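Local atomic coordinates of PtLCIB4 H88A mutant (Phaeodactylum tricornutum, PDB entry 5B5Z), a protein that probably catalyses the zinc-dependent interconversion of carbon dioxide and bicarbonate, as a beta-carbonic anhydrase related to the limiting CO2-inducible protein LCIB. Residues 216-219 with 220-224; 46-49 with 50-53. One frame throughout, in Å; residues are numbered along the deposited sequence.

How the contacts relate
Contact 2 (46-49 with 50-53) comes first along the chain and closes before contact 1 (216-219 with 220-224) opens. Their centres lie about 24 Å apart and their nearest atoms about 13 Å apart, so the two do not touch. Contact 1 is about two and a half turns of helix 205-228, whereas contact 2 is the loop leading from helix 31-43 into strand 52-57. Both contacts also reach the second subunit. In contact 1 the Gln217 side chain is about 8 Å from the zinc ion, while contact 2 sits about 21 Å from the chain centre. One contact thus lies on a helix beside the metal and the other at the entry of a sheet strand, with strand 107-117 touching both.

Contact 1 of 2, residues 216-219 with 220-224; sequences AQQK and LVTRI
Successive turns of helix 205-228 meet here through the i to i+4 bonds of a regular alpha-helix, to which Thr222 adds a bond from its side chain. Four backbone hydrogen bonds join 216-219 to 220-224. Val221 N gives the shortest, to Gln217 O at 2.8 Å and almost straight (172° at the hydrogen), while Leu220 N reaches Ala216 O at a longer 3.3 Å. Arg223 N continues the pattern to Lys219 O.

Gln218 O takes two bonds from one residue: Thr222 N at 3.0 Å, and the hydroxyl Thr222 OG1, which donates at 2.9 Å. The two donors lie on opposite faces of the carbonyl plane, each tilted about 30° from it. Thr222 can fold its hydroxyl back in this way because OG1 stands anti to its own carbonyl carbon (chi1 -66°), beside the backbone N. Gln218 runs alongside Thr222, and a bend at chi2 brings its amide NE2 to 3.0 Å from Thr222 OG1.

Other faces of the helix pack against strand 107-117 and the second subunit. Val221 packs on Leu110 and Tyr112 of that strand, and Gln217 NE2 is hydrogen-bonded to its Gly113 O, with the Gln217 side chain about 8 Å from the zinc ion. Lys219 NZ is hydrogen-bonded to Tyr195 OH, and Leu220, Arg223 and Ile224 pack on Leu181 of the second subunit. Within the helix, Val221 makes its closest side-chain approach with one methyl, as CG2 comes within 3.2 Å of Gln217 O.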
ATOM      1  N   ALA A 216      -2.024 -10.770  16.051  1.00 14.07           N
ATOM      2  CA  ALA A 216      -3.319 -10.471  15.467  1.00 14.86           C
ATOM      3  C   ALA A 216      -3.280 -10.601  13.942  1.00 15.68           C
ATOM      4  O   ALA A 216      -4.212 -11.104  13.325  1.00 16.97           O
ATOM      5  CB  ALA A 216      -3.767  -9.071  15.886  1.00 14.51           C
ATOM      6  N   GLN A 217      -2.183 -10.152  13.342  1.00 14.41           N
ATOM      7  CA  GLN A 217      -1.993 -10.252  11.904  1.00 15.06           C
ATOM      8  C   GLN A 217      -1.935 -11.700  11.463  1.00 13.60           C
ATOM      9  O   GLN A 217      -2.517 -12.068  10.446  1.00 15.49           O
ATOM     10  CB  GLN A 217      -0.696  -9.571  11.469  1.00 14.51           C
ATOM     11  CG  GLN A 217      -0.721  -8.061  11.417  1.00 16.00           C
ATOM     12  CD  GLN A 217       0.551  -7.501  10.792  1.00 16.01           C
ATOM     13  OE1 GLN A 217       1.367  -8.242  10.227  1.00 16.83           O
ATOM     14  NE2 GLN A 217       0.720  -6.188  10.880  1.00 15.05           N
ATOM     15  N   GLN A 218      -1.214 -12.514  12.222  1.00 14.59           N
ATOM     16  CA  GLN A 218      -0.989 -13.887  11.803  1.00 14.67           C
ATOM     17  C   GLN A 218      -2.331 -14.623  11.724  1.00 15.14           C
ATOM     18  O   GLN A 218      -2.570 -15.407  10.801  1.00 17.21           O
ATOM     19  CB  GLN A 218      -0.006 -14.586  12.759  1.00 17.35           C
ATOM     20  CG  GLN A 218       0.163 -16.080  12.493  1.00 21.25           C
ATOM     21  CD  GLN A 218      -0.845 -16.905  13.277  1.00 21.08           C
ATOM     22  OE1 GLN A 218      -1.012 -16.713  14.475  1.00 33.70           O
ATOM     23  NE2 GLN A 218      -1.533 -17.807  12.594  1.00 35.70           N
ATOM     24  N   LYS A 219      -3.214 -14.344  12.674  1.00 16.29           N
ATOM     25  CA  LYS A 219      -4.546 -14.951  12.652  1.00 18.39           C
ATOM     26  C   LYS A 219      -5.360 -14.528  11.429  1.00 16.81           C
ATOM     27  O   LYS A 219      -6.039 -15.353  10.803  1.00 17.78           O
ATOM     28  CB  LYS A 219      -5.312 -14.588  13.934  1.00 17.98           C
ATOM     29  CG  LYS A 219      -4.719 -15.173  15.192  1.00 24.19           C
ATOM     30  CD  LYS A 219      -5.570 -14.820  16.415  1.00 27.92           C
ATOM     31  CE  LYS A 219      -4.817 -15.018  17.713  1.00 33.92           C
ATOM     32  NZ  LYS A 219      -5.487 -14.265  18.818  1.00 36.04           N
ATOM     33  N   LEU A 220      -5.309 -13.239  11.093  1.00 15.67           N
ATOM     34  CA  LEU A 220      -6.075 -12.738   9.957  1.00 13.85           C
ATOM     35  C   LEU A 220      -5.503 -13.244   8.635  1.00 15.03           C
ATOM     36  O   LEU A 220      -6.253 -13.627   7.728  1.00 15.59           O
ATOM     37  CB  LEU A 220      -6.120 -11.204   9.980  1.00 15.96           C
ATOM     38  CG  LEU A 220      -6.941 -10.512   8.892  1.00 17.19           C
ATOM     39  CD1 LEU A 220      -8.371 -11.007   8.901  1.00 20.45           C
ATOM     40  CD2 LEU A 220      -6.934  -8.984   9.071  1.00 20.17           C
ATOM     41  N   VAL A 221      -4.178 -13.242   8.521  1.00 14.70           N
ATOM     42  CA  VAL A 221      -3.534 -13.767   7.308  1.00 12.93           C
ATOM     43  C   VAL A 221      -3.897 -15.240   7.107  1.00 15.60           C
ATOM     44  O   VAL A 221      -4.277 -15.657   6.006  1.00 16.67           O
ATOM     45  CB  VAL A 221      -2.008 -13.589   7.373  1.00 13.94           C
ATOM     46  CG1 VAL A 221      -1.315 -14.366   6.226  1.00 17.36           C
ATOM     47  CG2 VAL A 221      -1.685 -12.104   7.317  1.00 16.37           C
ATOM     48  N   THR A 222      -3.806 -16.016   8.180  1.00 15.51           N
ATOM     49  CA  THR A 222      -4.189 -17.425   8.111  1.00 15.11           C
ATOM     50  C   THR A 222      -5.646 -17.585   7.653  1.00 18.37           C
ATOM     51  O   THR A 222      -5.940 -18.413   6.796  1.00 18.61           O
ATOM     52  CB  THR A 222      -3.990 -18.114   9.460  1.00 19.13           C
ATOM     53  OG1 THR A 222      -2.590 -18.151   9.761  1.00 21.49           O
ATOM     54  CG2 THR A 222      -4.553 -19.549   9.421  1.00 21.39           C
ATOM     55  N   ARG A 223      -6.550 -16.775   8.202  1.00 15.68           N
ATOM     56  CA  ARG A 223      -7.948 -16.829   7.783  1.00 17.75           C
ATOM     57  C   ARG A 223      -8.120 -16.518   6.291  1.00 15.99           C
ATOM     58  O   ARG A 223      -8.861 -17.203   5.585  1.00 17.90           O
ATOM     59  CB  ARG A 223      -8.799 -15.864   8.622  1.00 17.68           C
ATOM     60  CG  ARG A 223     -10.286 -15.877   8.238  1.00 21.84           C
ATOM     61  CD  ARG A 223     -11.129 -15.096   9.234  1.00 24.15           C
ATOM     62  NE  ARG A 223     -11.188 -15.775  10.526  1.00 30.36           N
ATOM     63  CZ  ARG A 223     -11.689 -15.226  11.626  1.00 35.32           C
ATOM     64  NH1 ARG A 223     -12.161 -13.985  11.588  1.00 34.18           N
ATOM     65  NH2 ARG A 223     -11.718 -15.911  12.760  1.00 36.46           N
ATOM     66  N   ILE A 224      -7.432 -15.485   5.805  1.00 16.00           N
ATOM     67  CA  ILE A 224      -7.531 -15.122   4.398  1.00 14.54           C
ATOM     68  C   ILE A 224      -7.015 -16.244   3.494  1.00 18.51           C
ATOM     69  O   ILE A 224      -7.624 -16.546   2.454  1.00 20.56           O
ATOM     70  CB  ILE A 224      -6.748 -13.826   4.116  1.00 15.95           C
ATOM     71  CG1 ILE A 224      -7.459 -12.642   4.766  1.00 18.28           C
ATOM     72  CG2 ILE A 224      -6.620 -13.574   2.605  1.00 16.35           C
ATOM     73  CD1 ILE A 224      -6.611 -11.368   4.799  1.00 15.91           C
TER

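Contact 2 of 2, residues 46-49 with 50-53; sequences GYHK and YNTL
The backbone of residues 46-53 doubles back as a tight loop and enters strand 52-57 at Thr52. Gly46, at positive phi (85°), is the C-prime residue of the Schellman motif that ends the preceding helix. From there the chain passes through extended angles at Tyr47 and His48 before it turns at Lys49 and Tyr50.

Asn51 bridges this turn with both ends of its amide. ND2 donates to Gly46 O at 2.8 Å, nearly straight (174°), with the acceptor in the amide plane. OD1 accepts from His48 N, also at 2.8 Å, on a lone pair in its carbonyl plane. The amide faces back into the loop because CG sits between the backbone N and the carbonyl carbon (chi1 66°). With an alanine here, which has no amide, Gly46 O and His48 N lose these partners, and the loop would probably be easier to deform.

Thr52 OG1 donates to His48 O at 2.8 Å. The same hydroxyl lies 3.6 Å from Tyr47 CB, where the two side chains cross at about a right angle. Asn51 CB lies 3.6 Å above one face of the Tyr50 ring, over its centre, and the Tyr50 side chain lies beside that of His48, pointing the same way, with Tyr50 CD1 4.0 Å from His48 CB. Tyr47 OH is hydrogen-bonded to Gln237 OE1, and Thr52 O accepts a hydrogen bond from NH2 of Arg130 of the second subunit. This is a helix-to-strand connection: Asn51 and Thr52 side chains hydrogen-bond to the loop backbone between Schellman-ended helix 31-43 and strand 52-57, parallel to 107-117.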
ATOM      1  N   GLY A  46      11.999 -24.077  -6.154  1.00 24.49           N
ATOM      2  CA  GLY A  46      11.600 -23.655  -7.485  1.00 25.40           C
ATOM      3  C   GLY A  46      11.083 -22.236  -7.601  1.00 23.41           C
ATOM      4  O   GLY A  46      10.513 -21.867  -8.627  1.00 24.50           O
ATOM      5  N   TYR A  47      11.281 -21.435  -6.555  1.00 21.71           N
ATOM      6  CA  TYR A  47      10.911 -20.027  -6.593  1.00 22.37           C
ATOM      7  C   TYR A  47      12.025 -19.223  -7.233  1.00 22.01           C
ATOM      8  O   TYR A  47      13.097 -19.099  -6.672  1.00 21.77           O
ATOM      9  CB  TYR A  47      10.637 -19.485  -5.177  1.00 19.93           C
ATOM     10  CG  TYR A  47       9.379 -20.024  -4.530  1.00 18.89           C
ATOM     11  CD1 TYR A  47       9.290 -21.353  -4.158  1.00 23.10           C
ATOM     12  CD2 TYR A  47       8.284 -19.194  -4.277  1.00 23.27           C
ATOM     13  CE1 TYR A  47       8.155 -21.862  -3.570  1.00 26.63           C
ATOM     14  CE2 TYR A  47       7.129 -19.700  -3.683  1.00 18.34           C
ATOM     15  CZ  TYR A  47       7.081 -21.037  -3.334  1.00 22.90           C
ATOM     16  OH  TYR A  47       5.969 -21.584  -2.743  1.00 25.07           O
ATOM     17  N   HIS A  48      11.774 -18.679  -8.414  1.00 23.39           N
ATOM     18  CA  HIS A  48      12.748 -17.814  -9.065  1.00 24.55           C
ATOM     19  C   HIS A  48      12.056 -16.530  -9.448  1.00 27.50           C
ATOM     20  O   HIS A  48      10.878 -16.358  -9.149  1.00 27.49           O
ATOM     21  CB  HIS A  48      13.354 -18.506 -10.288  1.00 24.32           C
ATOM     22  CG  HIS A  48      13.824 -19.891  -9.995  1.00 28.65           C
ATOM     23  ND1 HIS A  48      14.920 -20.154  -9.202  1.00 27.80           N
ATOM     24  CD2 HIS A  48      13.314 -21.094 -10.344  1.00 24.12           C
ATOM     25  CE1 HIS A  48      15.071 -21.460  -9.087  1.00 24.69           C
ATOM     26  NE2 HIS A  48      14.113 -22.053  -9.776  1.00 27.29           N
ATOM     27  N   LYS A  49      12.771 -15.636 -10.112  1.00 26.34           N
ATOM     28  CA  LYS A  49      12.205 -14.345 -10.460  1.00 26.17           C
ATOM     29  C   LYS A  49      11.083 -14.471 -11.492  1.00 29.69           C
ATOM     30  O   LYS A  49      10.045 -13.819 -11.371  1.00 28.91           O
ATOM     31  CB  LYS A  49      13.302 -13.413 -10.976  1.00 30.73           C
ATOM     32  CG  LYS A  49      14.552 -13.405 -10.114  1.00 30.62           C
ATOM     33  CD  LYS A  49      15.646 -12.543 -10.737  1.00 34.54           C
ATOM     34  CE  LYS A  49      16.772 -12.256  -9.755  1.00 36.59           C
ATOM     35  NZ  LYS A  49      17.811 -11.391 -10.385  1.00 41.87           N
ATOM     36  N   TYR A  50      11.263 -15.325 -12.492  1.00 25.80           N
ATOM     37  CA  TYR A  50      10.304 -15.349 -13.592  1.00 27.21           C
ATOM     38  C   TYR A  50       8.941 -15.890 -13.174  1.00 25.67           C
ATOM     39  O   TYR A  50       7.931 -15.546 -13.783  1.00 26.52           O
ATOM     40  CB  TYR A  50      10.845 -16.166 -14.775  1.00 29.05           C
ATOM     41  CG  TYR A  50      10.665 -17.665 -14.675  1.00 26.00           C
ATOM     42  CD1 TYR A  50      11.499 -18.436 -13.876  1.00 25.93           C
ATOM     43  CD2 TYR A  50       9.668 -18.315 -15.397  1.00 26.28           C
ATOM     44  CE1 TYR A  50      11.331 -19.809 -13.788  1.00 27.41           C
ATOM     45  CE2 TYR A  50       9.494 -19.682 -15.312  1.00 27.50           C
ATOM     46  CZ  TYR A  50      10.337 -20.426 -14.512  1.00 28.05           C
ATOM     47  OH  TYR A  50      10.178 -21.792 -14.422  1.00 33.55           O
ATOM     48  N   ASN A  51       8.901 -16.702 -12.123  1.00 22.23           N
ATOM     49  CA  ASN A  51       7.694 -17.447 -11.810  1.00 22.18           C
ATOM     50  C   ASN A  51       7.148 -17.159 -10.413  1.00 18.70           C
ATOM     51  O   ASN A  51       6.255 -17.867  -9.939  1.00 23.44           O
ATOM     52  CB  ASN A  51       7.955 -18.947 -11.963  1.00 22.37           C
ATOM     53  CG  ASN A  51       8.946 -19.473 -10.945  1.00 20.55           C
ATOM     54  OD1 ASN A  51       9.740 -18.716 -10.381  1.00 23.33           O
ATOM     55  ND2 ASN A  51       8.892 -20.766 -10.690  1.00 25.58           N
ATOM     56  N   THR A  52       7.686 -16.129  -9.767  1.00 19.23           N
ATOM     57  CA  THR A  52       7.229 -15.762  -8.418  1.00 17.82           C
ATOM     58  C   THR A  52       6.587 -14.391  -8.432  1.00 18.70           C
ATOM     59  O   THR A  52       7.118 -13.460  -9.030  1.00 20.35           O
ATOM     60  CB  THR A  52       8.379 -15.756  -7.404  1.00 17.49           C
ATOM     61  OG1 THR A  52       8.945 -17.067  -7.319  1.00 20.72           O
ATOM     62  CG2 THR A  52       7.888 -15.353  -5.999  1.00 19.15           C
ATOM     63  N   LEU A  53       5.430 -14.276  -7.785  1.00 16.37           N
ATOM     64  CA  LEU A  53       4.775 -12.995  -7.589  1.00 13.92           C
ATOM     65  C   LEU A  53       4.939 -12.611  -6.129  1.00 12.42           C
ATOM     66  O   LEU A  53       4.524 -13.358  -5.256  1.00 16.30           O
ATOM     67  CB  LEU A  53       3.300 -13.070  -7.942  1.00 14.97           C
ATOM     68  CG  LEU A  53       2.505 -11.786  -7.682  1.00 15.80           C
ATOM     69  CD1 LEU A  53       2.955 -10.632  -8.567  1.00 20.66           C
ATOM     70  CD2 LEU A  53       1.039 -12.062  -7.885  1.00 21.27           C
TER